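Local atomic coordinates of 35 kDa hemin binding protein (Porphyromonas gingivalis, PDB entry 5Y1A), a protein that is named for hemin binding, carries a thioredoxin domain and is a cargo of the type IX secretion system. Residues V91-L94 against F95-L98; A126-A129 against I130-K133. All blocks are in the same frame, centred on the assembly; numbering follows the deposited sequence. Where two conformers were deposited one is given.

In the fold
Interactions 1 and 2 are short lengths of two separate helices of the thioredoxin domain, about two turns each. Interaction 1 lies on helix 89-102, in a buried place between strands 34-44 and 73-79 and strand 207-220. Interaction 2 opens helix 127-138 at the surface, against helix 51-63 and strand 109-112. Their centres are 25 Å apart and their nearest atoms about 14 Å, so they do not touch. The mixed sheet joins them, since strand 34-44 pairs with both 73-79 and 109-112. Helix 51-63 starts at a Cys48-Cys51 pair that fits the CxxC pattern of thioredoxins, consistent with a redox site. Interaction 2 packs on that same helix.

Interaction 1. Residues V91-L94 against F95-L98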
loop_
_atom_site.group_PDB
_atom_site.type_symbol
_atom_site.label_atom_id
_atom_site.label_comp_id
_atom_site.label_asym_id
_atom_site.label_seq_id
_atom_site.Cartn_x
_atom_site.Cartn_y
_atom_site.Cartn_z
ATOM N N VAL A 91 0.028 11.605 0.091
ATOM C CA VAL A 91 1.435 11.215 -0.142
ATOM C C VAL A 91 2.381 12.420 0.096
ATOM O O VAL A 91 3.430 12.278 0.733
ATOM C CB VAL A 91 1.667 10.568 -1.554
ATOM C CG1 VAL A 91 3.162 10.270 -1.775
ATOM C CG2 VAL A 91 0.831 9.282 -1.744
ATOM N N GLY A 92 2.002 13.614 -0.385
ATOM C CA GLY A 92 2.727 14.841 -0.015
ATOM C C GLY A 92 2.782 15.079 1.489
ATOM O O GLY A 92 3.833 15.471 2.032
ATOM N N GLN A 93 1.662 14.833 2.166
ATOM C CA GLN A 93 1.583 14.989 3.628
ATOM C C GLN A 93 2.528 14.036 4.330
ATOM O O GLN A 93 3.194 14.411 5.317
ATOM C CB GLN A 93 0.157 14.763 4.143
ATOM C CG GLN A 93 -0.814 15.903 3.851
ATOM C CD GLN A 93 -0.282 17.256 4.276
ATOM O OE1 GLN A 93 0.030 17.480 5.452
ATOM N NE2 GLN A 93 -0.196 18.175 3.324
ATOM N N LEU A 94 2.579 12.793 3.830
ATOM C CA LEU A 94 3.518 11.793 4.370
ATOM C C LEU A 94 4.970 12.284 4.214
ATOM O O LEU A 94 5.761 12.221 5.178
ATOM C CB LEU A 94 3.335 10.456 3.667
ATOM C CG LEU A 94 4.334 9.366 4.076
ATOM C CD1 LEU A 94 4.150 8.942 5.527
ATOM C CD2 LEU A 94 4.165 8.152 3.132
ATOM N N PHE A 95 5.304 12.770 3.020
ATOM C CA PHE A 95 6.639 13.318 2.780
ATOM C C PHE A 95 6.971 14.446 3.758
ATOM O O PHE A 95 8.025 14.436 4.394
ATOM C CB PHE A 95 6.850 13.802 1.340
ATOM C CG PHE A 95 8.230 14.334 1.140
ATOM C CD1 PHE A 95 9.283 13.472 0.869
ATOM C CD2 PHE A 95 8.499 15.679 1.375
ATOM C CE1 PHE A 95 10.615 13.978 0.775
ATOM C CE2 PHE A 95 9.810 16.199 1.272
ATOM C CZ PHE A 95 10.861 15.341 0.986
ATOM N N ILE A 96 6.077 15.414 3.873
ATOM C CA ILE A 96 6.284 16.548 4.797
ATOM C C ILE A 96 6.581 16.086 6.231
ATOM O O ILE A 96 7.453 16.648 6.900
ATOM C CB ILE A 96 5.044 17.484 4.750
ATOM C CG1 ILE A 96 5.042 18.209 3.395
ATOM C CG2 ILE A 96 4.994 18.462 5.968
ATOM C CD1 ILE A 96 3.712 18.921 3.080
ATOM N N ALA A 97 5.865 15.057 6.680
ATOM C CA ALA A 97 6.054 14.484 8.004
ATOM C C ALA A 97 7.420 13.827 8.131
ATOM O O ALA A 97 8.128 14.039 9.121
ATOM C CB ALA A 97 4.911 13.466 8.332
ATOM N N LEU A 98 7.796 13.051 7.115
ATOM C CA LEU A 98 9.087 12.352 7.090
ATOM C C LEU A 98 10.218 13.380 7.036
ATOM O O LEU A 98 11.263 13.193 7.662
ATOM C CB LEU A 98 9.157 11.398 5.884
ATOM C CG LEU A 98 8.329 10.109 6.074
ATOM C CD1 LEU A 98 8.154 9.349 4.767
ATOM C CD2 LEU A 98 8.976 9.208 7.151
#
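Gly92 O takes the N-H of Ile96 at 2.9 Å, in a nearly straight bond (N-H...O angle 170°). It is one of four successive i to i+4 bonds of an alpha-helix, helix 89-102 of the thioredoxin domain. Phe95 N to Val91 O, Ala97 N to Gln93 O and Leu98 N to Leu94 O are the others. Ile96 also brings its side chain up to the oxygen of Gly92. CG1 sits beside the backbone N (chi1 -71°), which brings it to 3.3 Å from Gly92 O. Gln93 and Ile96 point the same way, on the exposed side of the helix; Gln93 has two conformers, so any touch between their ends is doubtful.

Leu94 and Phe95 are buried among apolar and aromatic side chains. Leu94 packs on Val78 of strand 73-79 and on Val208 and Ile211 of strand 207-220. The ring of Phe95 stacks with Tyr80. Thus the helix lies between the thioredoxin sheet and strand 207-220 of a second sheet. One turn on, Leu98 slants across Leu94: its CD1 lies 3.9 Å from Leu94 CG, and its CG is 3.4 Å from Leu94 O.

Interaction 2. Residues A126-A129 against I130-K133; sequences APIA and IKNK
Ala126 O, at the N-cap position, receives two N-H groups of the first turn. Ile130 N binds it at 3.0 Å, with the donor nearly along the C=O axis (167° at the oxygen). Ala129 N adds a weak bond to the same oxygen. This is the start of alpha-helix 127-138 in the thioredoxin domain. Pro127 opens the helix, where its lack of an N-H costs no i to i+4 bond.

Each of the next three carbonyls accepts the N-H four residues on. Lys131 N reaches Pro127 O at 2.8 Å. Asn132 N binds Ile128 O at 2.9 Å, and Lys133 N binds Ala129 O at 3.1 Å.

The side chains add little polar pairing within this start of the helix. The amide of Asn132 folds back over Ile128 O: CG stands beside the backbone N (chi1 -72°) and lies 3.3 Å from that oxygen. The chain of Lys131 is extended and crosses Ile128. Its CD meets Ile128 CD1 at 4.1 Å, a methylene against a methyl. The amine of Lys133 is satisfied outside the two segments, by Asn121 OD1 and Ser123 O. Its long aliphatic part lies against Phe110 and Val112.

Ile130 faces inward and is buried. Its CG1 is 3.4 Å from Ala126 O, and its CD1 comes to 4.1 Å from Pro127 CA. It also touches Arg57, Ile58 and Ala61 of helix 51-63, and Phe110 of strand 109-112. Pro127 rests on Lys60 and Met64. This start of the helix therefore sits with one side on helix 51-63 and strand 109-112, while Ile128, Ala129 and Asn132 are exposed.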
loop_
_atom_site.group_PDB
_atom_site.type_symbol
_atom_site.label_atom_id
_atom_site.label_comp_id
_atom_site.label_asym_id
_atom_site.label_seq_id
_atom_site.Cartn_x
_atom_site.Cartn_y
_atom_site.Cartn_z
ATOM N N ALA A 126 26.854 3.496 -3.562
ATOM C CA ALA A 126 26.972 2.284 -4.368
ATOM C C ALA A 126 26.128 1.158 -3.771
ATOM O O ALA A 126 25.831 1.167 -2.570
ATOM C CB ALA A 126 28.450 1.850 -4.479
ATOM N N PRO A 127 25.723 0.175 -4.598
ATOM C CA PRO A 127 24.952 -0.944 -4.066
ATOM C C PRO A 127 25.542 -1.583 -2.805
ATOM O O PRO A 127 24.791 -1.918 -1.899
ATOM C CB PRO A 127 24.949 -1.946 -5.231
ATOM C CG PRO A 127 24.932 -1.046 -6.435
ATOM C CD PRO A 127 25.920 0.055 -6.057
ATOM N N ILE A 128 26.868 -1.730 -2.715
ATOM C CA ILE A 128 27.435 -2.323 -1.489
ATOM C C ILE A 128 27.207 -1.436 -0.240
ATOM O O ILE A 128 26.954 -1.949 0.843
ATOM C CB ILE A 128 28.946 -2.715 -1.623
ATOM C CG1 ILE A 128 29.391 -3.532 -0.395
ATOM C CG2 ILE A 128 29.834 -1.474 -1.804
ATOM C CD1 ILE A 128 28.696 -4.875 -0.262
ATOM N N ALA A 129 27.269 -0.122 -0.416
ATOM C CA ALA A 129 27.073 0.815 0.698
ATOM C C ALA A 129 25.608 0.762 1.129
ATOM O O ALA A 129 25.303 0.749 2.322
ATOM C CB ALA A 129 27.473 2.203 0.290
ATOM N N ILE A 130 24.707 0.706 0.151
ATOM C CA ILE A 130 23.287 0.495 0.446
ATOM C C ILE A 130 23.073 -0.835 1.175
ATOM O O ILE A 130 22.361 -0.889 2.182
ATOM C CB ILE A 130 22.417 0.543 -0.833
ATOM C CG1 ILE A 130 22.611 1.865 -1.592
ATOM C CG2 ILE A 130 20.951 0.236 -0.473
ATOM C CD1 ILE A 130 22.121 1.795 -3.065
ATOM N N LYS A 131 23.688 -1.913 0.680
ATOM C CA LYS A 131 23.560 -3.210 1.340
ATOM C C LYS A 131 23.982 -3.138 2.820
ATOM O O LYS A 131 23.298 -3.669 3.700
ATOM C CB LYS A 131 24.406 -4.261 0.616
ATOM C CG LYS A 131 24.056 -5.671 1.043
ATOM C CD LYS A 131 25.165 -6.641 0.765
ATOM C CE LYS A 131 24.966 -7.880 1.625
ATOM N NZ LYS A 131 26.268 -8.603 1.777
ATOM N N ASN A 132 25.102 -2.469 3.078
ATOM C CA ASN A 132 25.612 -2.314 4.441
ATOM C C ASN A 132 24.641 -1.554 5.353
ATOM O O ASN A 132 24.446 -1.943 6.516
ATOM C CB ASN A 132 26.985 -1.647 4.446
ATOM C CG ASN A 132 28.116 -2.577 3.915
ATOM O OD1 ASN A 132 29.201 -2.108 3.613
ATOM N ND2 ASN A 132 27.843 -3.863 3.793
ATOM N N LYS A 133 24.012 -0.510 4.817
ATOM C CA LYS A 133 22.964 0.228 5.558
ATOM C C LYS A 133 21.776 -0.682 5.864
ATOM O O LYS A 133 21.253 -0.668 6.995
ATOM C CB LYS A 133 22.502 1.474 4.774
ATOM C CG LYS A 133 23.305 2.763 5.039
ATOM C CD LYS A 133 22.685 3.949 4.275
ATOM C CE LYS A 133 23.223 5.268 4.760
ATOM N NZ LYS A 133 22.537 6.441 4.134
#